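Epoxide hydrolase (Aspergillus niger, PDB 3G02) probably hydrolyses epoxides to vicinal diols by adding water, and is here an enantioselective variant obtained by directed evolution. Local coordinates at residues A13-N18 / M178-F183; E60-M65 / L274-G279; A100-E105 / F143-P148. The protein carries 9 engineered substitutions. One frame throughout, in Å; residues are numbered along the deposited sequence. Where two conformers were deposited one is given.

How the contacts relate
Contacts 1 and 3 form one continuous region. Their centres are 11 Å apart and they touch: F183 CE1 lies 3.5 Å from H144 CD2, and L181 CD2 lies 3.9 Å from F103 CZ. Contact 3 pairs two strands of the central sheet; contact 1 fixes the N-terminal arm to the end of helix 167-180, which packs on strand 143-148 and follows it in the chain. Contact 2 lies across the molecule, its centre about 40 Å from that of contact 1 and about 34 Å from that of contact 3, and joins two helices that also pack on the second subunit. All three lie away from the predicted catalytic residues D193, Y315 and H375.

Contact 1. Residues A13-N18 / M178-F183; sequences ASISPN and MKDLGF
The carboxylate of D180 has I15 over one face, with CG2 of I15 3.7 Å from CG of D180; OD1 is hydrogen-bonded to Q176 and also takes a weak bond from a water. A second flat group, the F183 ring, carries the carbonyl O of L181 on one face, offset toward the rim. D180 ends helix 167-180 and F183 follows it, the helix closing in a Schellman motif: G182 turns to positive phi (102°), and F183 N bonds to M178 O while G182 N bonds to K179 O. The carbonyl of D180 can then serve the N-terminal arm. Its O accepts S14 N at 2.9 Å, with the N-H bent to 145° and the donor tilted from the carbonyl plane, and takes a weak, straighter bond from I15 N. I15 has CG1 between its backbone N and carbonyl carbon (chi1 56°), which lays CG1 3.4 Å from D180 O and sends CD1 on to L181 CD2, 3.9 Å away. A13 lies against the turn, its CB 3.4 Å from L181 O and its CA close to G182 N. The arm is thus bound to the helix end mainly through backbone groups, with I15 closing the apolar side. Beside S14, a water bridges the two segments, 2.7 Å from S14 OG and donating to K179 O at 2.7 Å.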
loop_
_atom_site.group_PDB
_atom_site.type_symbol
_atom_site.label_atom_id
_atom_site.label_comp_id
_atom_site.label_asym_id
_atom_site.label_seq_id
_atom_site.Cartn_x
_atom_site.Cartn_y
_atom_site.Cartn_z
ATOM N N ALA A 13 4.064 -34.490 26.941
ATOM C CA ALA A 13 4.827 -33.855 25.864
ATOM C C ALA A 13 5.865 -34.811 25.287
ATOM O O ALA A 13 6.578 -35.494 26.032
ATOM C CB ALA A 13 5.498 -32.576 26.355
ATOM N N SER A 14 5.939 -34.859 23.961
ATOM C CA SER A 14 6.907 -35.707 23.278
ATOM C C SER A 14 8.212 -34.971 23.003
ATOM O O SER A 14 9.277 -35.587 22.986
ATOM C CB SER A 14 6.319 -36.277 21.983
ATOM O OG SER A 14 5.829 -35.256 21.131
ATOM N N ILE A 15 8.129 -33.653 22.804
ATOM C CA ILE A 15 9.305 -32.834 22.491
ATOM C C ILE A 15 10.087 -32.376 23.723
ATOM O O ILE A 15 9.568 -32.378 24.844
ATOM C CB ILE A 15 8.944 -31.598 21.620
ATOM C CG1 ILE A 15 7.855 -30.751 22.295
ATOM C CG2 ILE A 15 8.533 -32.039 20.220
ATOM C CD1 ILE A 15 7.795 -29.306 21.812
ATOM N N SER A 16 11.336 -31.984 23.490
ATOM C CA SER A 16 12.233 -31.509 24.536
ATOM C C SER A 16 12.080 -30.003 24.732
ATOM O O SER A 16 11.950 -29.268 23.749
ATOM C CB SER A 16 13.679 -31.833 24.159
ATOM O OG SER A 16 14.564 -31.498 25.210
ATOM N N PRO A 17 12.088 -29.534 25.996
ATOM C CA PRO A 17 12.074 -28.090 26.221
ATOM C C PRO A 17 13.388 -27.437 25.797
ATOM O O PRO A 17 14.463 -27.820 26.270
ATOM C CB PRO A 17 11.865 -27.965 27.737
ATOM C CG PRO A 17 12.394 -29.246 28.299
ATOM C CD PRO A 17 12.100 -30.295 27.262
ATOM N N ASN A 18 13.293 -26.472 24.885
ATOM C CA ASN A 18 14.435 -25.661 24.487
ATOM C C ASN A 18 14.157 -24.213 24.872
ATOM O O ASN A 18 13.590 -23.462 24.076
ATOM C CB ASN A 18 14.693 -25.777 22.982
ATOM C CG ASN A 18 15.080 -27.183 22.561
ATOM O OD1 ASN A 18 16.172 -27.657 22.868
ATOM N ND2 ASN A 18 14.187 -27.850 21.844
ATOM N N MET A 178 0.694 -28.230 19.426
ATOM C CA MET A 178 -0.133 -28.674 20.548
ATOM C C MET A 178 0.010 -30.177 20.791
ATOM O O MET A 178 0.082 -30.615 21.938
ATOM C CB MET A 178 -1.596 -28.271 20.350
ATOM C CG MET A 178 -1.835 -26.754 20.368
ATOM S SD MET A 178 -1.228 -25.962 21.870
ATOM C CE MET A 178 -2.664 -26.082 22.935
ATOM N N LYS A 179 0.082 -30.954 19.712
ATOM C CA LYS A 179 0.315 -32.397 19.832
ATOM C C LYS A 179 1.688 -32.698 20.435
ATOM O O LYS A 179 1.816 -33.547 21.328
ATOM C CB LYS A 179 0.148 -33.086 18.476
ATOM C CG LYS A 179 -1.296 -33.221 18.051
ATOM C CD LYS A 179 -1.433 -33.703 16.618
ATOM C CE LYS A 179 -2.889 -33.987 16.287
ATOM N NZ LYS A 179 -3.126 -34.131 14.820
ATOM N N ASP A 180 2.708 -31.990 19.956
ATOM C CA ASP A 180 4.073 -32.121 20.468
ATOM C C ASP A 180 4.178 -31.827 21.961
ATOM O O ASP A 180 4.979 -32.445 22.667
ATOM C CB ASP A 180 5.023 -31.199 19.702
ATOM C CG ASP A 180 5.339 -31.705 18.308
ATOM O OD1 ASP A 180 4.839 -32.782 17.919
ATOM O OD2 ASP A 180 6.082 -31.003 17.592
ATOM N N LEU A 181 3.371 -30.876 22.430
ATOM C CA LEU A 181 3.370 -30.485 23.838
ATOM C C LEU A 181 2.518 -31.417 24.696
ATOM O O LEU A 181 2.424 -31.231 25.912
ATOM C CB LEU A 181 2.913 -29.030 23.997
ATOM C CG LEU A 181 3.881 -27.958 23.491
ATOM C CD1 LEU A 181 3.205 -26.595 23.495
ATOM C CD2 LEU A 181 5.159 -27.930 24.317
ATOM N N GLY A 182 1.900 -32.408 24.051
ATOM C CA GLY A 182 1.156 -33.469 24.738
ATOM C C GLY A 182 -0.352 -33.329 24.731
ATOM O O GLY A 182 -1.045 -33.966 25.533
ATOM N N PHE A 183 -0.877 -32.511 23.822
ATOM C CA PHE A 183 -2.302 -32.193 23.838
ATOM C C PHE A 183 -3.113 -32.839 22.709
ATOM O O PHE A 183 -4.177 -32.346 22.338
ATOM C CB PHE A 183 -2.513 -30.672 23.870
ATOM C CG PHE A 183 -1.686 -29.960 24.908
ATOM C CD1 PHE A 183 -1.601 -30.439 26.220
ATOM C CD2 PHE A 183 -1.009 -28.789 24.581
ATOM C CE1 PHE A 183 -0.843 -29.767 27.177
ATOM C CE2 PHE A 183 -0.248 -28.108 25.530
ATOM C CZ PHE A 183 -0.165 -28.595 26.831
HETATM O O HOH W 1 6.850 -35.333 18.686
HETATM O O HOH W 2 3.159 -35.852 21.014
#

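Contact 2. Residues E60-M65 / L274-G279; sequences EWLTTM and LLAWIG
L275 points from helix 271-284 toward helix 59-71 and touches three of its residues, W61, L62 and M65. With CG anti to the backbone N (chi1 175°), the chain runs out from CB and forks between them. CG already comes within 4.0 Å of W61 CH2, and the CD1 branch presses closer to that same atom, at 3.8 Å, reaching the indole obliquely. The other branch, CD2, turns to the remaining pair: it lies 3.9 Å from L62 CD1 and equally far from M65 CB, touching both. L62 and L275 run alongside each other in opposite directions, and L62 CD1 also has a looser apolar contact with A276 CB.

The indole of W61 is packed by both helices. M65 CG, one turn further along its own helix, sits over the centre of one face, 3.4 Å above the plane. From across the contact, CH2 at the far end of the ring meets the backbone of G279, 3.9 Å from its CA. Because G279 has no side chain, the six-membered ring can come right up to the helix.

No hydrogen bond joins the segments. Around them, M65 also packs on L296 of helix 292-304, while H265 and V266 of the second subunit lie against L62 and A276. The axes of the two short segments pass 11.0 Å apart with their directions at 126°. This is apolar helix-helix packing in which long side chains bridge well-separated axes, joining the N-terminal region to the helical insertion that, as in related epoxide hydrolases, probably forms the lid over the alpha/beta hydrolase core.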
loop_
_atom_site.group_PDB
_atom_site.type_symbol
_atom_site.label_atom_id
_atom_site.label_comp_id
_atom_site.label_asym_id
_atom_site.label_seq_id
_atom_site.Cartn_x
_atom_site.Cartn_y
_atom_site.Cartn_z
ATOM N N GLU A 60 3.200 15.576 12.464
ATOM C CA GLU A 60 3.493 15.801 13.879
ATOM C C GLU A 60 3.773 14.493 14.611
ATOM O O GLU A 60 4.765 14.373 15.324
ATOM C CB GLU A 60 2.339 16.536 14.551
ATOM C CG GLU A 60 2.629 16.966 15.981
ATOM C CD GLU A 60 1.453 17.652 16.659
ATOM O OE1 GLU A 60 0.400 17.869 16.013
ATOM O OE2 GLU A 60 1.584 17.977 17.859
ATOM N N TRP A 61 2.904 13.506 14.411
ATOM C CA TRP A 61 3.049 12.228 15.091
ATOM C C TRP A 61 4.345 11.537 14.677
ATOM O O TRP A 61 5.112 11.090 15.529
ATOM C CB TRP A 61 1.839 11.329 14.816
ATOM C CG TRP A 61 1.904 10.004 15.512
ATOM C CD1 TRP A 61 1.461 9.721 16.773
ATOM C CD2 TRP A 61 2.454 8.786 14.995
ATOM N NE1 TRP A 61 1.701 8.404 17.076
ATOM C CE2 TRP A 61 2.302 7.802 16.000
ATOM C CE3 TRP A 61 3.052 8.427 13.781
ATOM C CZ2 TRP A 61 2.731 6.481 15.829
ATOM C CZ3 TRP A 61 3.484 7.111 13.609
ATOM C CH2 TRP A 61 3.315 6.154 14.633
ATOM N N LEU A 62 4.601 11.458 13.374
ATOM C CA LEU A 62 5.800 10.765 12.906
ATOM C C LEU A 62 7.090 11.436 13.379
ATOM O O LEU A 62 8.023 10.748 13.792
ATOM C CB LEU A 62 5.794 10.571 11.387
ATOM C CG LEU A 62 6.823 9.558 10.866
ATOM C CD1 LEU A 62 6.571 8.156 11.415
ATOM C CD2 LEU A 62 6.857 9.538 9.350
ATOM N N THR A 63 7.123 12.768 13.311
ATOM C CA THR A 63 8.268 13.558 13.770
ATOM C C THR A 63 8.538 13.298 15.252
ATOM O O THR A 63 9.674 13.008 15.644
ATOM C CB THR A 63 8.028 15.071 13.547
ATOM O OG1 THR A 63 7.707 15.311 12.172
ATOM C CG2 THR A 63 9.262 15.896 13.934
ATOM N N THR A 64 7.482 13.397 16.057
ATOM C CA THR A 64 7.554 13.198 17.510
ATOM C C THR A 64 7.976 11.770 17.862
ATOM O O THR A 64 8.807 11.562 18.745
ATOM C CB THR A 64 6.210 13.545 18.190
ATOM O OG1 THR A 64 5.919 14.933 17.977
ATOM C CG2 THR A 64 6.259 13.273 19.697
ATOM N N MET A 65 7.415 10.792 17.157
ATOM C CA MET A 65 7.763 9.392 17.403
ATOM C C MET A 65 9.198 9.068 17.011
ATOM O O MET A 65 9.864 8.289 17.697
ATOM C CB MET A 65 6.792 8.456 16.683
ATOM C CG MET A 65 5.394 8.473 17.269
ATOM S SD MET A 65 5.301 7.737 18.912
ATOM C CE MET A 65 5.292 5.988 18.520
ATOM N N LEU A 274 8.491 1.348 8.299
ATOM C CA LEU A 274 7.763 0.355 9.067
ATOM C C LEU A 274 6.872 1.011 10.134
ATOM O O LEU A 274 5.708 0.633 10.309
ATOM C CB LEU A 274 8.739 -0.641 9.694
ATOM C CG LEU A 274 8.113 -1.851 10.386
ATOM C CD1 LEU A 274 7.501 -2.819 9.392
ATOM C CD2 LEU A 274 9.174 -2.537 11.225
ATOM N N LEU A 275 7.421 1.996 10.843
ATOM C CA LEU A 275 6.671 2.696 11.887
ATOM C C LEU A 275 5.425 3.390 11.333
ATOM O O LEU A 275 4.362 3.345 11.952
ATOM C CB LEU A 275 7.563 3.712 12.615
ATOM C CG LEU A 275 6.920 4.626 13.668
ATOM C CD1 LEU A 275 6.380 3.850 14.860
ATOM C CD2 LEU A 275 7.927 5.664 14.142
ATOM N N ALA A 276 5.556 4.031 10.178
ATOM C CA ALA A 276 4.418 4.721 9.573
ATOM C C ALA A 276 3.305 3.743 9.187
ATOM O O ALA A 276 2.132 3.959 9.509
ATOM C CB ALA A 276 4.859 5.542 8.370
ATOM N N TRP A 277 3.685 2.664 8.503
ATOM C CA TRP A 277 2.715 1.694 7.997
ATOM C C TRP A 277 2.004 0.958 9.129
ATOM O O TRP A 277 0.773 0.825 9.119
ATOM C CB TRP A 277 3.441 0.702 7.101
ATOM C CG TRP A 277 2.583 -0.276 6.335
ATOM C CD1 TRP A 277 2.213 -1.534 6.732
ATOM C CD2 TRP A 277 2.046 -0.098 5.015
ATOM N NE1 TRP A 277 1.476 -2.146 5.742
ATOM C CE2 TRP A 277 1.359 -1.290 4.680
ATOM C CE3 TRP A 277 2.080 0.948 4.084
ATOM C CZ2 TRP A 277 0.710 -1.460 3.452
ATOM C CZ3 TRP A 277 1.427 0.782 2.865
ATOM C CH2 TRP A 277 0.747 -0.412 2.564
ATOM N N ILE A 278 2.780 0.464 10.091
ATOM C CA ILE A 278 2.225 -0.301 11.206
ATOM C C ILE A 278 1.639 0.624 12.275
ATOM O O ILE A 278 0.565 0.348 12.826
ATOM C CB ILE A 278 3.274 -1.275 11.793
ATOM C CG1 ILE A 278 3.567 -2.374 10.766
ATOM C CG2 ILE A 278 2.799 -1.862 13.121
ATOM C CD1 ILE A 278 4.532 -3.446 11.226
ATOM N N GLY A 279 2.337 1.721 12.557
ATOM C CA GLY A 279 1.872 2.693 13.542
ATOM C C GLY A 279 0.494 3.235 13.222
ATOM O O GLY A 279 -0.311 3.453 14.122
#

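Contact 3. Residues A100-E105 / F143-P148; sequences AALFSE and FHLVVP
F103 and H144 cross at about a right angle where strand 95-102 ends beside strand 143-148, an antiparallel pair in the central sheet of the alpha/beta hydrolase fold. Their planes are inclined at 60°, an oblique pairing, with H144 ND1 at the F103 edge, in the ring plane and 3.7 Å from CD1. H144 holds CG anti to its carbonyl carbon (chi1 -67°), swinging the imidazole across to F103 and S104. One face of the F103 ring rests on A101 CB, while CE1 meets V146 CG2 at 4.0 Å. A101 and V146 share this side of the sheet, where L177 and M178 of helix 167-180 cover V146.

On the opposite side A100 faces V147, and L102 faces L145, their CD1 atoms 4.3 Å apart; F132 of helix 126-135 packs on both leucines. The two hydrogen-bonded pairs, A100 with V147 and L102 with L145, flank the non-hydrogen-bonded pair of A101 and V146, where A101 CA makes a CH...O contact of 3.1 Å to L145 O. Straightest of the four backbone bonds is L145 N to L102 O, 2.8 Å long with 177° at the hydrogen.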
loop_
_atom_site.group_PDB
_atom_site.type_symbol
_atom_site.label_atom_id
_atom_site.label_comp_id
_atom_site.label_asym_id
_atom_site.label_seq_id
_atom_site.Cartn_x
_atom_site.Cartn_y
_atom_site.Cartn_z
ATOM N N ALA A 100 5.591 -18.624 23.718
ATOM C CA ALA A 100 5.578 -18.338 25.143
ATOM C C ALA A 100 4.525 -19.247 25.759
ATOM O O ALA A 100 3.594 -19.688 25.080
ATOM C CB ALA A 100 5.234 -16.879 25.392
ATOM N N ALA A 101 4.668 -19.545 27.048
ATOM C CA ALA A 101 3.721 -20.445 27.695
ATOM C C ALA A 101 3.671 -20.284 29.199
ATOM O O ALA A 101 4.665 -19.934 29.826
ATOM C CB ALA A 101 4.046 -21.898 27.355
ATOM N N LEU A 102 2.493 -20.547 29.758
ATOM C CA LEU A 102 2.373 -20.876 31.170
ATOM C C LEU A 102 1.829 -22.291 31.228
ATOM O O LEU A 102 0.692 -22.541 30.829
ATOM C CB LEU A 102 1.428 -19.922 31.906
ATOM C CG LEU A 102 1.855 -18.465 32.098
ATOM C CD1 LEU A 102 0.739 -17.719 32.819
ATOM C CD2 LEU A 102 3.164 -18.329 32.865
ATOM N N PHE A 103 2.663 -23.218 31.692
ATOM C CA PHE A 103 2.247 -24.602 31.855
ATOM C C PHE A 103 1.820 -24.885 33.285
ATOM O O PHE A 103 2.518 -24.532 34.235
ATOM C CB PHE A 103 3.366 -25.565 31.455
ATOM C CG PHE A 103 3.668 -25.571 29.983
ATOM C CD1 PHE A 103 2.730 -26.037 29.068
ATOM C CD2 PHE A 103 4.897 -25.122 29.519
ATOM C CE1 PHE A 103 3.010 -26.043 27.701
ATOM C CE2 PHE A 103 5.189 -25.128 28.156
ATOM C CZ PHE A 103 4.246 -25.592 27.251
ATOM N N SER A 104 0.665 -25.519 33.421
ATOM C CA SER A 104 0.194 -25.971 34.720
ATOM C C SER A 104 0.914 -27.251 35.128
ATOM O O SER A 104 1.400 -28.000 34.274
ATOM C CB SER A 104 -1.309 -26.209 34.669
ATOM O OG SER A 104 -1.797 -26.656 35.924
ATOM N N GLU A 105 0.994 -27.486 36.435
ATOM C CA GLU A 105 1.494 -28.754 36.963
ATOM C C GLU A 105 0.337 -29.733 37.183
ATOM O O GLU A 105 0.555 -30.887 37.557
ATOM C CB GLU A 105 2.278 -28.537 38.261
ATOM C CG GLU A 105 3.688 -27.981 38.063
ATOM C CD GLU A 105 4.367 -27.585 39.367
ATOM O OE1 GLU A 105 3.936 -28.052 40.446
ATOM O OE2 GLU A 105 5.342 -26.804 39.315
ATOM N N PHE A 143 -5.460 -24.043 33.407
ATOM C CA PHE A 143 -5.214 -24.184 31.975
ATOM C C PHE A 143 -3.727 -24.280 31.683
ATOM O O PHE A 143 -2.897 -23.823 32.468
ATOM C CB PHE A 143 -5.761 -22.973 31.198
ATOM C CG PHE A 143 -7.158 -22.557 31.580
ATOM C CD1 PHE A 143 -8.179 -23.494 31.731
ATOM C CD2 PHE A 143 -7.465 -21.207 31.738
ATOM C CE1 PHE A 143 -9.474 -23.096 32.071
ATOM C CE2 PHE A 143 -8.754 -20.803 32.069
ATOM C CZ PHE A 143 -9.764 -21.751 32.235
ATOM N N HIS A 144 -3.393 -24.889 30.546
ATOM C CA HIS A 144 -2.093 -24.672 29.926
ATOM C C HIS A 144 -2.313 -23.553 28.923
ATOM O O HIS A 144 -3.245 -23.620 28.120
ATOM C CB HIS A 144 -1.606 -25.919 29.187
ATOM C CG HIS A 144 -1.299 -27.081 30.081
ATOM N ND1 HIS A 144 -0.277 -27.061 31.005
ATOM C CD2 HIS A 144 -1.859 -28.310 30.163
ATOM C CE1 HIS A 144 -0.235 -28.223 31.633
ATOM N NE2 HIS A 144 -1.180 -28.999 31.137
ATOM N N LEU A 145 -1.475 -22.524 28.983
ATOM C CA LEU A 145 -1.618 -21.382 28.083
ATOM C C LEU A 145 -0.412 -21.306 27.162
ATOM O O LEU A 145 0.689 -20.965 27.593
ATOM C CB LEU A 145 -1.810 -20.087 28.878
ATOM C CG LEU A 145 -3.034 -20.096 29.801
ATOM C CD1 LEU A 145 -2.835 -19.140 30.960
ATOM C CD2 LEU A 145 -4.319 -19.807 29.042
ATOM N N VAL A 146 -0.636 -21.655 25.897
ATOM C CA VAL A 146 0.414 -21.666 24.883
ATOM C C VAL A 146 0.165 -20.521 23.904
ATOM O O VAL A 146 -0.927 -20.402 23.346
ATOM C CB VAL A 146 0.438 -23.012 24.114
ATOM C CG1 VAL A 146 1.587 -23.050 23.105
ATOM C CG2 VAL A 146 0.545 -24.195 25.087
ATOM N N VAL A 147 1.185 -19.686 23.722
ATOM C CA VAL A 147 1.098 -18.507 22.861
ATOM C C VAL A 147 2.179 -18.608 21.776
ATOM O O VAL A 147 3.309 -18.140 21.966
ATOM C CB VAL A 147 1.265 -17.195 23.663
ATOM C CG1 VAL A 147 0.995 -15.995 22.770
ATOM C CG2 VAL A 147 0.325 -17.167 24.865
ATOM N N PRO A 148 1.829 -19.239 20.638
ATOM C CA PRO A 148 2.827 -19.411 19.595
ATOM C C PRO A 148 3.055 -18.160 18.763
ATOM O O PRO A 148 2.149 -17.334 18.592
ATOM C CB PRO A 148 2.229 -20.514 18.719
ATOM C CG PRO A 148 0.779 -20.381 18.875
ATOM C CD PRO A 148 0.535 -19.839 20.268
#